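Local coordinates for Ycf48-like protein (Thermosynechococcus elongatus, PDB 5OJ5) that helps build photosystem II, probably acting early in assembly and in replacing photodamaged D1, and binds the C-terminal propeptide of D1 through a seven-bladed beta-propeller, at residues G69-V72 / L78-T81; R91-D96 / Q129-I134; T223-H228 / R266-G271. All coordinates share one frame; numbering follows the deposited sequence.

Contact 1 (G69-V72 / L78-T81); sequences GWLV and LMET
Gly-69 and Thr-81 form an antiparallel hydrogen-bonded pair: Gly-69 N reaches Thr-81 O at 3.0 Å, and Thr-81 N returns to Gly-69 O at 2.9 Å. Thr-81 lays its CG2 methyl beside the Gly-69 backbone, while its OG1 bonds to Thr-87 O and to Gly-85 N and Asp-83 N.

Trp-70, a non-hydrogen-bonded partner of Glu-80, has the largest share of buried surface of the eight residues. Glu-80 CB stands 3.7 Å from the centroid of the six-membered Trp-70 ring and only 6° off its normal, a CH-pi contact. Glu-80 is stretched out from CB (chi1 -178°), which carries its chain on across the ring until CD lies 3.3 Å from Trp-70 CZ2, the carboxylate inclined 23° to the indole. Farther along the ring, Leu-78 CD1 approaches Trp-70 CE3 obliquely at 3.4 Å. The polar ends are satisfied elsewhere: Trp-70 NE1 by Gly-127 O, Glu-80 OE2 by His-68 and Gln-129, and Glu-80 OE1 by a salt bridge to Arg-91, a setting that would favour the ionised carboxylate.

Leu-71 restores the hydrogen-bonded pattern with Met-79, its N lying 2.9 Å from Met-79 O while Met-79 N donates back to Leu-71 O. Their side chains run side by side, Leu-71 CD1 3.8 Å from Met-79 CB.

Val-72 faces Leu-78 as a non-hydrogen-bonded pair, with CG1 3.7 Å from Leu-78 CD1. Such alternation marks an antiparallel ladder; with the short connection between 69-73 and 77-81 it makes a beta hairpin, the second and third strands of a four-stranded propeller blade.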
loop_
_atom_site.group_PDB
_atom_site.type_symbol
_atom_site.label_atom_id
_atom_site.label_comp_id
_atom_site.label_asym_id
_atom_site.label_seq_id
_atom_site.Cartn_x
_atom_site.Cartn_y
_atom_site.Cartn_z
ATOM N N GLY A 69 -8.120 -6.117 13.492
ATOM C CA GLY A 69 -7.773 -5.214 12.420
ATOM C C GLY A 69 -8.949 -4.895 11.539
ATOM O O GLY A 69 -10.057 -5.422 11.701
ATOM N N TRP A 70 -8.698 -4.005 10.579
ATOM C CA TRP A 70 -9.704 -3.437 9.692
ATOM C C TRP A 70 -9.174 -3.366 8.276
ATOM O O TRP A 70 -7.979 -3.101 8.063
ATOM C CB TRP A 70 -10.089 -2.013 10.165
ATOM C CG TRP A 70 -10.856 -1.995 11.459
ATOM C CD1 TRP A 70 -10.343 -2.035 12.710
ATOM C CD2 TRP A 70 -12.271 -1.971 11.596
ATOM N NE1 TRP A 70 -11.374 -2.063 13.642
ATOM C CE2 TRP A 70 -12.561 -1.981 12.972
ATOM C CE3 TRP A 70 -13.323 -1.906 10.681
ATOM C CZ2 TRP A 70 -13.875 -1.940 13.472
ATOM C CZ3 TRP A 70 -14.628 -1.829 11.213
ATOM C CH2 TRP A 70 -14.870 -1.835 12.572
ATOM N N LEU A 71 -10.073 -3.529 7.317
ATOM C CA LEU A 71 -9.757 -3.288 5.919
ATOM C C LEU A 71 -10.831 -2.387 5.319
ATOM O O LEU A 71 -11.965 -2.303 5.827
ATOM C CB LEU A 71 -9.561 -4.580 5.137
ATOM C CG LEU A 71 -10.733 -5.571 5.006
ATOM C CD1 LEU A 71 -11.780 -5.079 3.982
ATOM C CD2 LEU A 71 -10.225 -6.954 4.623
ATOM N N VAL A 72 -10.441 -1.692 4.246
ATOM C CA VAL A 72 -11.311 -0.717 3.612
ATOM C C VAL A 72 -11.165 -0.815 2.101
ATOM O O VAL A 72 -10.124 -1.247 1.579
ATOM C CB VAL A 72 -11.028 0.738 4.062
ATOM C CG1 VAL A 72 -11.198 0.878 5.553
ATOM C CG2 VAL A 72 -9.633 1.205 3.631
ATOM N N LEU A 78 -15.918 -1.580 4.468
ATOM C CA LEU A 78 -15.242 -1.573 5.753
ATOM C C LEU A 78 -15.465 -2.947 6.355
ATOM O O LEU A 78 -16.625 -3.394 6.454
ATOM C CB LEU A 78 -15.915 -0.518 6.614
ATOM C CG LEU A 78 -15.368 -0.291 8.003
ATOM C CD1 LEU A 78 -13.889 0.141 7.988
ATOM C CD2 LEU A 78 -16.177 0.748 8.780
ATOM N N MET A 79 -14.398 -3.657 6.759
ATOM C CA MET A 79 -14.570 -4.945 7.430
ATOM C C MET A 79 -13.616 -5.058 8.592
ATOM O O MET A 79 -12.516 -4.473 8.579
ATOM C CB MET A 79 -14.353 -6.134 6.505
ATOM C CG MET A 79 -15.177 -6.083 5.238
ATOM S SD MET A 79 -15.189 -7.704 4.453
ATOM C CE MET A 79 -16.144 -7.372 3.002
ATOM N N GLU A 80 -14.018 -5.839 9.588
ATOM C CA GLU A 80 -13.289 -5.998 10.833
ATOM C C GLU A 80 -12.943 -7.471 11.022
ATOM O O GLU A 80 -13.783 -8.344 10.799
ATOM C CB GLU A 80 -14.187 -5.541 11.997
ATOM C CG GLU A 80 -13.563 -5.589 13.371
ATOM C CD GLU A 80 -14.479 -5.062 14.454
ATOM O OE1 GLU A 80 -15.708 -5.007 14.242
ATOM O OE2 GLU A 80 -13.955 -4.689 15.539
ATOM N N THR A 81 -11.726 -7.749 11.514
ATOM C CA THR A 81 -11.332 -9.093 11.945
ATOM C C THR A 81 -10.967 -9.048 13.419
ATOM O O THR A 81 -10.410 -8.050 13.913
ATOM C CB THR A 81 -10.127 -9.613 11.107
ATOM O OG1 THR A 81 -9.888 -10.974 11.480
ATOM C CG2 THR A 81 -8.843 -8.830 11.314
#

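Contact 2 (R91-D96 / Q129-I134); sequences RTLVLD and QSWSQI
Leu-93 and Trp-131 meet where two neighbouring propeller blades adjoin: residues 91-96 follow the outermost strand 89-90 of one four-stranded sheet, and 129-134 carry the outermost strand 132-133 of the next. The joint is loose and made by side chains, since the nearest CA atoms, those of Leu-93 and Trp-131, stay 8.4 Å apart and just 131 Å² is buried between the segments.

The side chain of Leu-93 sets out toward the other segment. Its CB is still 6.4 Å from Trp-131 CD1. CG, placed anti to the carbonyl carbon (chi1 -68°), shortens the gap, and the branch then divides the contact between two methyls. CD2 comes obliquely to the indole, 4.2 Å from Trp-131 CD1, while CD1 points nearer the root of the same side chain, 4.3 Å from Trp-131 CB. Leu-78 and Leu-122 also touch this leucine, and Trp-131 in turn meets Trp-70 edge-to-face.

Beyond Leu-93 the backbone makes an inverse gamma turn centred on Val-94, marked by a weak bond of Leu-95 N to Leu-93 O. The bound D1 peptide is held by both segments: it has backbone hydrogen bonds with Thr-92, Val-94 and Trp-131, and its apolar side chains pack on Arg-91, Thr-92 and Leu-95. The interblade joint is therefore part of the peptide-binding surface.

At the far end, Leu-95 CD2 approaches Gln-133 OE1 to 4.3 Å. The same amide oxygen accepts a hydrogen bond from a water at 2.8 Å, and that water accepts a weak, 3.2 Å bond from Asp-96 N.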
loop_
_atom_site.group_PDB
_atom_site.type_symbol
_atom_site.label_atom_id
_atom_site.label_comp_id
_atom_site.label_asym_id
_atom_site.label_seq_id
_atom_site.Cartn_x
_atom_site.Cartn_y
_atom_site.Cartn_z
ATOM N N ARG A 91 -18.931 -4.127 7.992
ATOM C CA ARG A 91 -19.545 -3.064 8.764
ATOM C C ARG A 91 -20.014 -1.997 7.793
ATOM O O ARG A 91 -19.224 -1.531 6.989
ATOM C CB ARG A 91 -18.497 -2.494 9.726
ATOM C CG ARG A 91 -17.760 -3.602 10.594
ATOM C CD ARG A 91 -18.644 -3.977 11.656
ATOM N NE ARG A 91 -18.005 -4.976 12.503
ATOM C CZ ARG A 91 -18.527 -6.172 12.660
ATOM N NH1 ARG A 91 -19.562 -6.503 11.914
ATOM N NH2 ARG A 91 -18.008 -7.033 13.519
ATOM N N THR A 92 -21.256 -1.602 7.824
ATOM C CA THR A 92 -21.742 -0.583 6.899
ATOM C C THR A 92 -22.048 0.650 7.710
ATOM O O THR A 92 -22.959 0.645 8.534
ATOM C CB THR A 92 -23.012 -1.050 6.186
ATOM O OG1 THR A 92 -22.735 -2.270 5.509
ATOM C CG2 THR A 92 -23.472 0.001 5.169
ATOM N N LEU A 93 -21.304 1.708 7.529
ATOM C CA LEU A 93 -21.635 2.949 8.214
ATOM C C LEU A 93 -22.771 3.657 7.495
ATOM O O LEU A 93 -22.861 3.650 6.262
ATOM C CB LEU A 93 -20.409 3.832 8.308
ATOM C CG LEU A 93 -19.290 3.299 9.244
ATOM C CD1 LEU A 93 -18.018 4.081 8.977
ATOM C CD2 LEU A 93 -19.711 3.364 10.711
ATOM N N VAL A 94 -23.644 4.281 8.279
ATOM C CA VAL A 94 -24.770 4.993 7.709
ATOM C C VAL A 94 -24.256 6.390 7.382
ATOM O O VAL A 94 -24.360 7.332 8.167
ATOM C CB VAL A 94 -25.998 4.983 8.618
ATOM C CG1 VAL A 94 -27.138 5.783 7.942
ATOM C CG2 VAL A 94 -26.466 3.584 8.881
ATOM N N LEU A 95 -23.688 6.522 6.210
ATOM C CA LEU A 95 -23.131 7.750 5.660
ATOM C C LEU A 95 -24.153 8.378 4.731
ATOM O O LEU A 95 -25.238 7.840 4.494
ATOM C CB LEU A 95 -21.842 7.462 4.883
ATOM C CG LEU A 95 -20.773 6.744 5.661
ATOM C CD1 LEU A 95 -19.619 6.285 4.763
ATOM C CD2 LEU A 95 -20.225 7.663 6.767
ATOM N N ASP A 96 -23.820 9.549 4.191
ATOM C CA ASP A 96 -24.763 10.161 3.246
ATOM C C ASP A 96 -24.905 9.371 1.933
ATOM O O ASP A 96 -25.968 9.417 1.305
ATOM C CB ASP A 96 -24.458 11.634 3.025
ATOM C CG ASP A 96 -23.090 11.886 2.489
ATOM O OD1 ASP A 96 -22.151 11.099 2.722
ATOM O OD2 ASP A 96 -22.946 12.946 1.854
ATOM N N GLN A 129 -14.951 0.468 17.346
ATOM C CA GLN A 129 -16.290 0.155 17.844
ATOM C C GLN A 129 -17.240 1.327 17.642
ATOM O O GLN A 129 -18.454 1.106 17.481
ATOM C CB GLN A 129 -16.226 -0.286 19.304
ATOM C CG GLN A 129 -15.228 -1.439 19.478
ATOM C CD GLN A 129 -15.424 -2.557 18.437
ATOM O OE1 GLN A 129 -16.431 -3.257 18.450
ATOM N NE2 GLN A 129 -14.451 -2.759 17.539
ATOM N N SER A 130 -16.721 2.553 17.602
ATOM C CA SER A 130 -17.507 3.706 17.216
ATOM C C SER A 130 -16.629 4.554 16.318
ATOM O O SER A 130 -15.439 4.775 16.603
ATOM C CB SER A 130 -18.002 4.508 18.379
ATOM O OG SER A 130 -16.952 4.888 19.171
ATOM N N TRP A 131 -17.218 5.015 15.237
ATOM C CA TRP A 131 -16.548 5.872 14.284
ATOM C C TRP A 131 -17.303 7.192 14.212
ATOM O O TRP A 131 -18.539 7.209 14.247
ATOM C CB TRP A 131 -16.572 5.231 12.880
ATOM C CG TRP A 131 -15.735 3.987 12.702
ATOM C CD1 TRP A 131 -16.124 2.696 12.885
ATOM C CD2 TRP A 131 -14.358 3.949 12.345
ATOM N NE1 TRP A 131 -15.079 1.851 12.619
ATOM C CE2 TRP A 131 -13.976 2.597 12.294
ATOM C CE3 TRP A 131 -13.418 4.941 12.061
ATOM C CZ2 TRP A 131 -12.695 2.191 11.947
ATOM C CZ3 TRP A 131 -12.121 4.534 11.709
ATOM C CH2 TRP A 131 -11.774 3.176 11.668
ATOM N N SER A 132 -16.554 8.270 14.033
ATOM C CA SER A 132 -17.100 9.586 13.794
ATOM C C SER A 132 -16.514 10.130 12.509
ATOM O O SER A 132 -15.373 9.824 12.133
ATOM C CB SER A 132 -16.779 10.523 14.941
ATOM O OG SER A 132 -17.332 10.008 16.139
ATOM N N GLN A 133 -17.296 10.957 11.845
ATOM C CA GLN A 133 -16.852 11.660 10.670
ATOM C C GLN A 133 -16.249 12.989 11.084
ATOM O O GLN A 133 -16.844 13.742 11.860
ATOM C CB GLN A 133 -18.010 11.818 9.697
ATOM C CG GLN A 133 -17.563 12.502 8.444
ATOM C CD GLN A 133 -18.578 12.366 7.325
ATOM O OE1 GLN A 133 -19.715 11.880 7.519
ATOM N NE2 GLN A 133 -18.192 12.818 6.147
ATOM N N ILE A 134 -15.048 13.264 10.599
ATOM C CA ILE A 134 -14.354 14.517 10.848
ATOM C C ILE A 134 -14.543 15.405 9.629
ATOM O O ILE A 134 -14.071 15.042 8.545
ATOM C CB ILE A 134 -12.855 14.316 11.106
ATOM C CG1 ILE A 134 -12.687 13.388 12.289
ATOM C CG2 ILE A 134 -12.137 15.691 11.281
ATOM C CD1 ILE A 134 -11.357 13.391 12.833
HETATM O O HOH W 1 -22.217 11.138 6.402
#

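Contact 3 (T223-H228 / R266-G271)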
loop_
_atom_site.group_PDB
_atom_site.type_symbol
_atom_site.label_atom_id
_atom_site.label_comp_id
_atom_site.label_asym_id
_atom_site.label_seq_id
_atom_site.Cartn_x
_atom_site.Cartn_y
_atom_site.Cartn_z
ATOM N N THR A 223 15.307 4.919 -16.281
ATOM C CA THR A 223 15.065 3.973 -17.343
ATOM C C THR A 223 14.207 4.636 -18.394
ATOM O O THR A 223 13.407 5.511 -18.068
ATOM C CB THR A 223 14.236 2.759 -16.827
ATOM O OG1 THR A 223 13.027 3.175 -16.182
ATOM C CG2 THR A 223 15.028 1.962 -15.801
ATOM N N SER A 224 14.341 4.181 -19.650
ATOM C CA SER A 224 13.394 4.641 -20.657
ATOM C C SER A 224 11.974 4.225 -20.310
ATOM O O SER A 224 11.040 5.027 -20.451
ATOM C CB SER A 224 13.767 4.095 -22.023
ATOM O OG SER A 224 15.081 4.496 -22.380
ATOM N N ARG A 225 11.800 2.980 -19.853
ATOM C CA ARG A 225 10.487 2.501 -19.423
ATOM C C ARG A 225 9.945 3.422 -18.320
ATOM O O ARG A 225 10.683 3.854 -17.436
ATOM C CB ARG A 225 10.655 1.077 -18.866
ATOM C CG ARG A 225 11.006 -0.001 -19.880
ATOM C CD ARG A 225 11.594 -1.227 -19.213
ATOM N NE ARG A 225 12.073 -2.179 -20.222
ATOM C CZ ARG A 225 11.317 -3.109 -20.776
ATOM N NH1 ARG A 225 10.055 -3.266 -20.407
ATOM N NH2 ARG A 225 11.839 -3.911 -21.691
ATOM N N ARG A 226 8.647 3.713 -18.375
ATOM C CA ARG A 226 8.049 4.579 -17.367
ATOM C C ARG A 226 7.982 3.887 -16.010
ATOM O O ARG A 226 7.836 2.660 -15.906
ATOM C CB ARG A 226 6.651 5.013 -17.802
ATOM C CG ARG A 226 6.585 5.818 -19.079
ATOM C CD ARG A 226 7.413 7.078 -18.981
ATOM N NE ARG A 226 7.335 7.881 -20.197
ATOM C CZ ARG A 226 6.351 8.714 -20.482
ATOM N NH1 ARG A 226 5.372 8.901 -19.621
ATOM N NH2 ARG A 226 6.376 9.445 -21.606
ATOM N N LEU A 227 8.062 4.716 -14.964
ATOM C CA LEU A 227 7.903 4.223 -13.608
ATOM C C LEU A 227 6.464 3.846 -13.342
ATOM O O LEU A 227 5.521 4.502 -13.798
ATOM C CB LEU A 227 8.276 5.344 -12.642
ATOM C CG LEU A 227 9.739 5.684 -12.550
ATOM C CD1 LEU A 227 9.936 7.018 -11.924
ATOM C CD2 LEU A 227 10.457 4.578 -11.696
ATOM N N HIS A 228 6.289 2.777 -12.582
ATOM C CA HIS A 228 4.981 2.382 -12.109
ATOM C C HIS A 228 4.795 2.548 -10.609
ATOM O O HIS A 228 3.795 3.097 -10.154
ATOM C CB HIS A 228 4.640 0.938 -12.431
ATOM C CG HIS A 228 3.262 0.633 -11.989
ATOM N ND1 HIS A 228 2.182 1.341 -12.477
ATOM C CD2 HIS A 228 2.792 -0.127 -10.971
ATOM C CE1 HIS A 228 1.089 0.960 -11.849
ATOM N NE2 HIS A 228 1.428 0.066 -10.937
ATOM N N ARG A 266 12.126 -12.810 -16.357
ATOM C CA ARG A 266 12.825 -12.989 -17.633
ATOM C C ARG A 266 11.963 -12.627 -18.856
ATOM O O ARG A 266 12.115 -13.210 -19.933
ATOM C CB ARG A 266 13.360 -14.422 -17.773
ATOM C CG ARG A 266 14.277 -14.858 -16.644
ATOM C CD ARG A 266 14.719 -16.304 -16.840
ATOM N NE ARG A 266 15.276 -16.549 -18.172
ATOM C CZ ARG A 266 15.315 -17.741 -18.770
ATOM N NH1 ARG A 266 14.818 -18.819 -18.169
ATOM N NH2 ARG A 266 15.849 -17.861 -19.981
ATOM N N ARG A 267 11.024 -11.696 -18.719
ATOM C CA ARG A 267 10.159 -11.360 -19.845
ATOM C C ARG A 267 9.483 -10.027 -19.565
ATOM O O ARG A 267 9.512 -9.523 -18.442
ATOM C CB ARG A 267 9.136 -12.468 -20.158
ATOM C CG ARG A 267 8.078 -12.701 -19.087
ATOM C CD ARG A 267 7.602 -14.156 -19.121
ATOM N NE ARG A 267 6.661 -14.461 -18.047
ATOM C CZ ARG A 267 5.356 -14.665 -18.227
ATOM N NH1 ARG A 267 4.572 -14.939 -17.190
ATOM N NH2 ARG A 267 4.833 -14.594 -19.445
ATOM N N ASN A 268 8.878 -9.464 -20.613
ATOM C CA ASN A 268 8.259 -8.145 -20.567
ATOM C C ASN A 268 6.740 -8.199 -20.498
ATOM O O ASN A 268 6.108 -7.149 -20.347
ATOM C CB ASN A 268 8.650 -7.333 -21.813
ATOM C CG ASN A 268 10.149 -7.198 -21.977
ATOM O OD1 ASN A 268 10.801 -6.453 -21.246
ATOM N ND2 ASN A 268 10.704 -7.912 -22.951
ATOM N N SER A 269 6.140 -9.382 -20.631
ATOM C CA SER A 269 4.697 -9.468 -20.802
ATOM C C SER A 269 3.924 -9.239 -19.515
ATOM O O SER A 269 2.749 -8.851 -19.577
ATOM C CB SER A 269 4.307 -10.822 -21.411
ATOM O OG SER A 269 5.130 -11.864 -20.898
ATOM N N VAL A 270 4.539 -9.456 -18.353
ATOM C CA VAL A 270 3.812 -9.417 -17.094
ATOM C C VAL A 270 4.288 -8.226 -16.280
ATOM O O VAL A 270 5.469 -8.104 -15.950
ATOM C CB VAL A 270 3.911 -10.734 -16.318
ATOM C CG1 VAL A 270 5.280 -10.955 -15.951
ATOM C CG2 VAL A 270 3.092 -10.654 -15.039
ATOM N N GLY A 271 3.368 -7.382 -15.920
ATOM C CA GLY A 271 3.684 -6.222 -15.154
ATOM C C GLY A 271 3.600 -6.522 -13.676
ATOM O O GLY A 271 2.787 -7.327 -13.201
#
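Arg-225 NH2 meets Asn-268 OD1, and the evidence for a polar contact is a single weak hydrogen bond: the two atoms lie 2.8 Å apart, but the angle at the hydrogen is only 125°. Guanidinium and amide planes are nearly parallel, 11° apart, although the two chains cross at about a right angle. Arg-225 is extended from CG to NE, which carries its guanidinium across the gap between backbones whose nearest CA atoms, those of Arg-225 and Asn-268, are 10.9 Å apart. The whole contact buries 72 Å² between the segments.

Other polar partners hold both ends. Arg-225 NH1 bonds to Asn-243 O, and Asn-268 OD1 also accepts from Lys-246 NZ, so this oxygen gathers two cationic side chains. Within 223-228, Thr-223 OG1 donates to Arg-225 O at 2.7 Å, tying together the bend from which the arginine departs.

Packing support for the arginine chain comes from outside the two segments, where it leans on Val-242 of strand 238-242.

The contact joins the approach to strand 227-232 with the loop preceding strand 272-277, a surface link between successive propeller blades. Thr-223 to Arg-226 belong to the Arg-rich patch of Ycf48.

Contacts 1 and 2 form one continuous region, their centres about 13 Å apart. Leu-78 O and Arg-91 N, 2.9 Å apart, probably join the hairpin to the loop that follows, and Trp-70 CZ3 packs 3.7 Å from Arg-91 CG; Glu-80 and Trp-70 also reach the next blade. Contact 1 touches Arg-91 and Trp-131, two of the residues that meet the D1 peptide. Contact 3 lies on the opposite side of the chain's centre, about 33 Å from contact 1 and about 41 Å from contact 2 between centres, with nearest atoms about 17 and 26 Å away. The Arg-rich patch residues of contact 3 are therefore well separated from the peptide-contacting segments of contact 2.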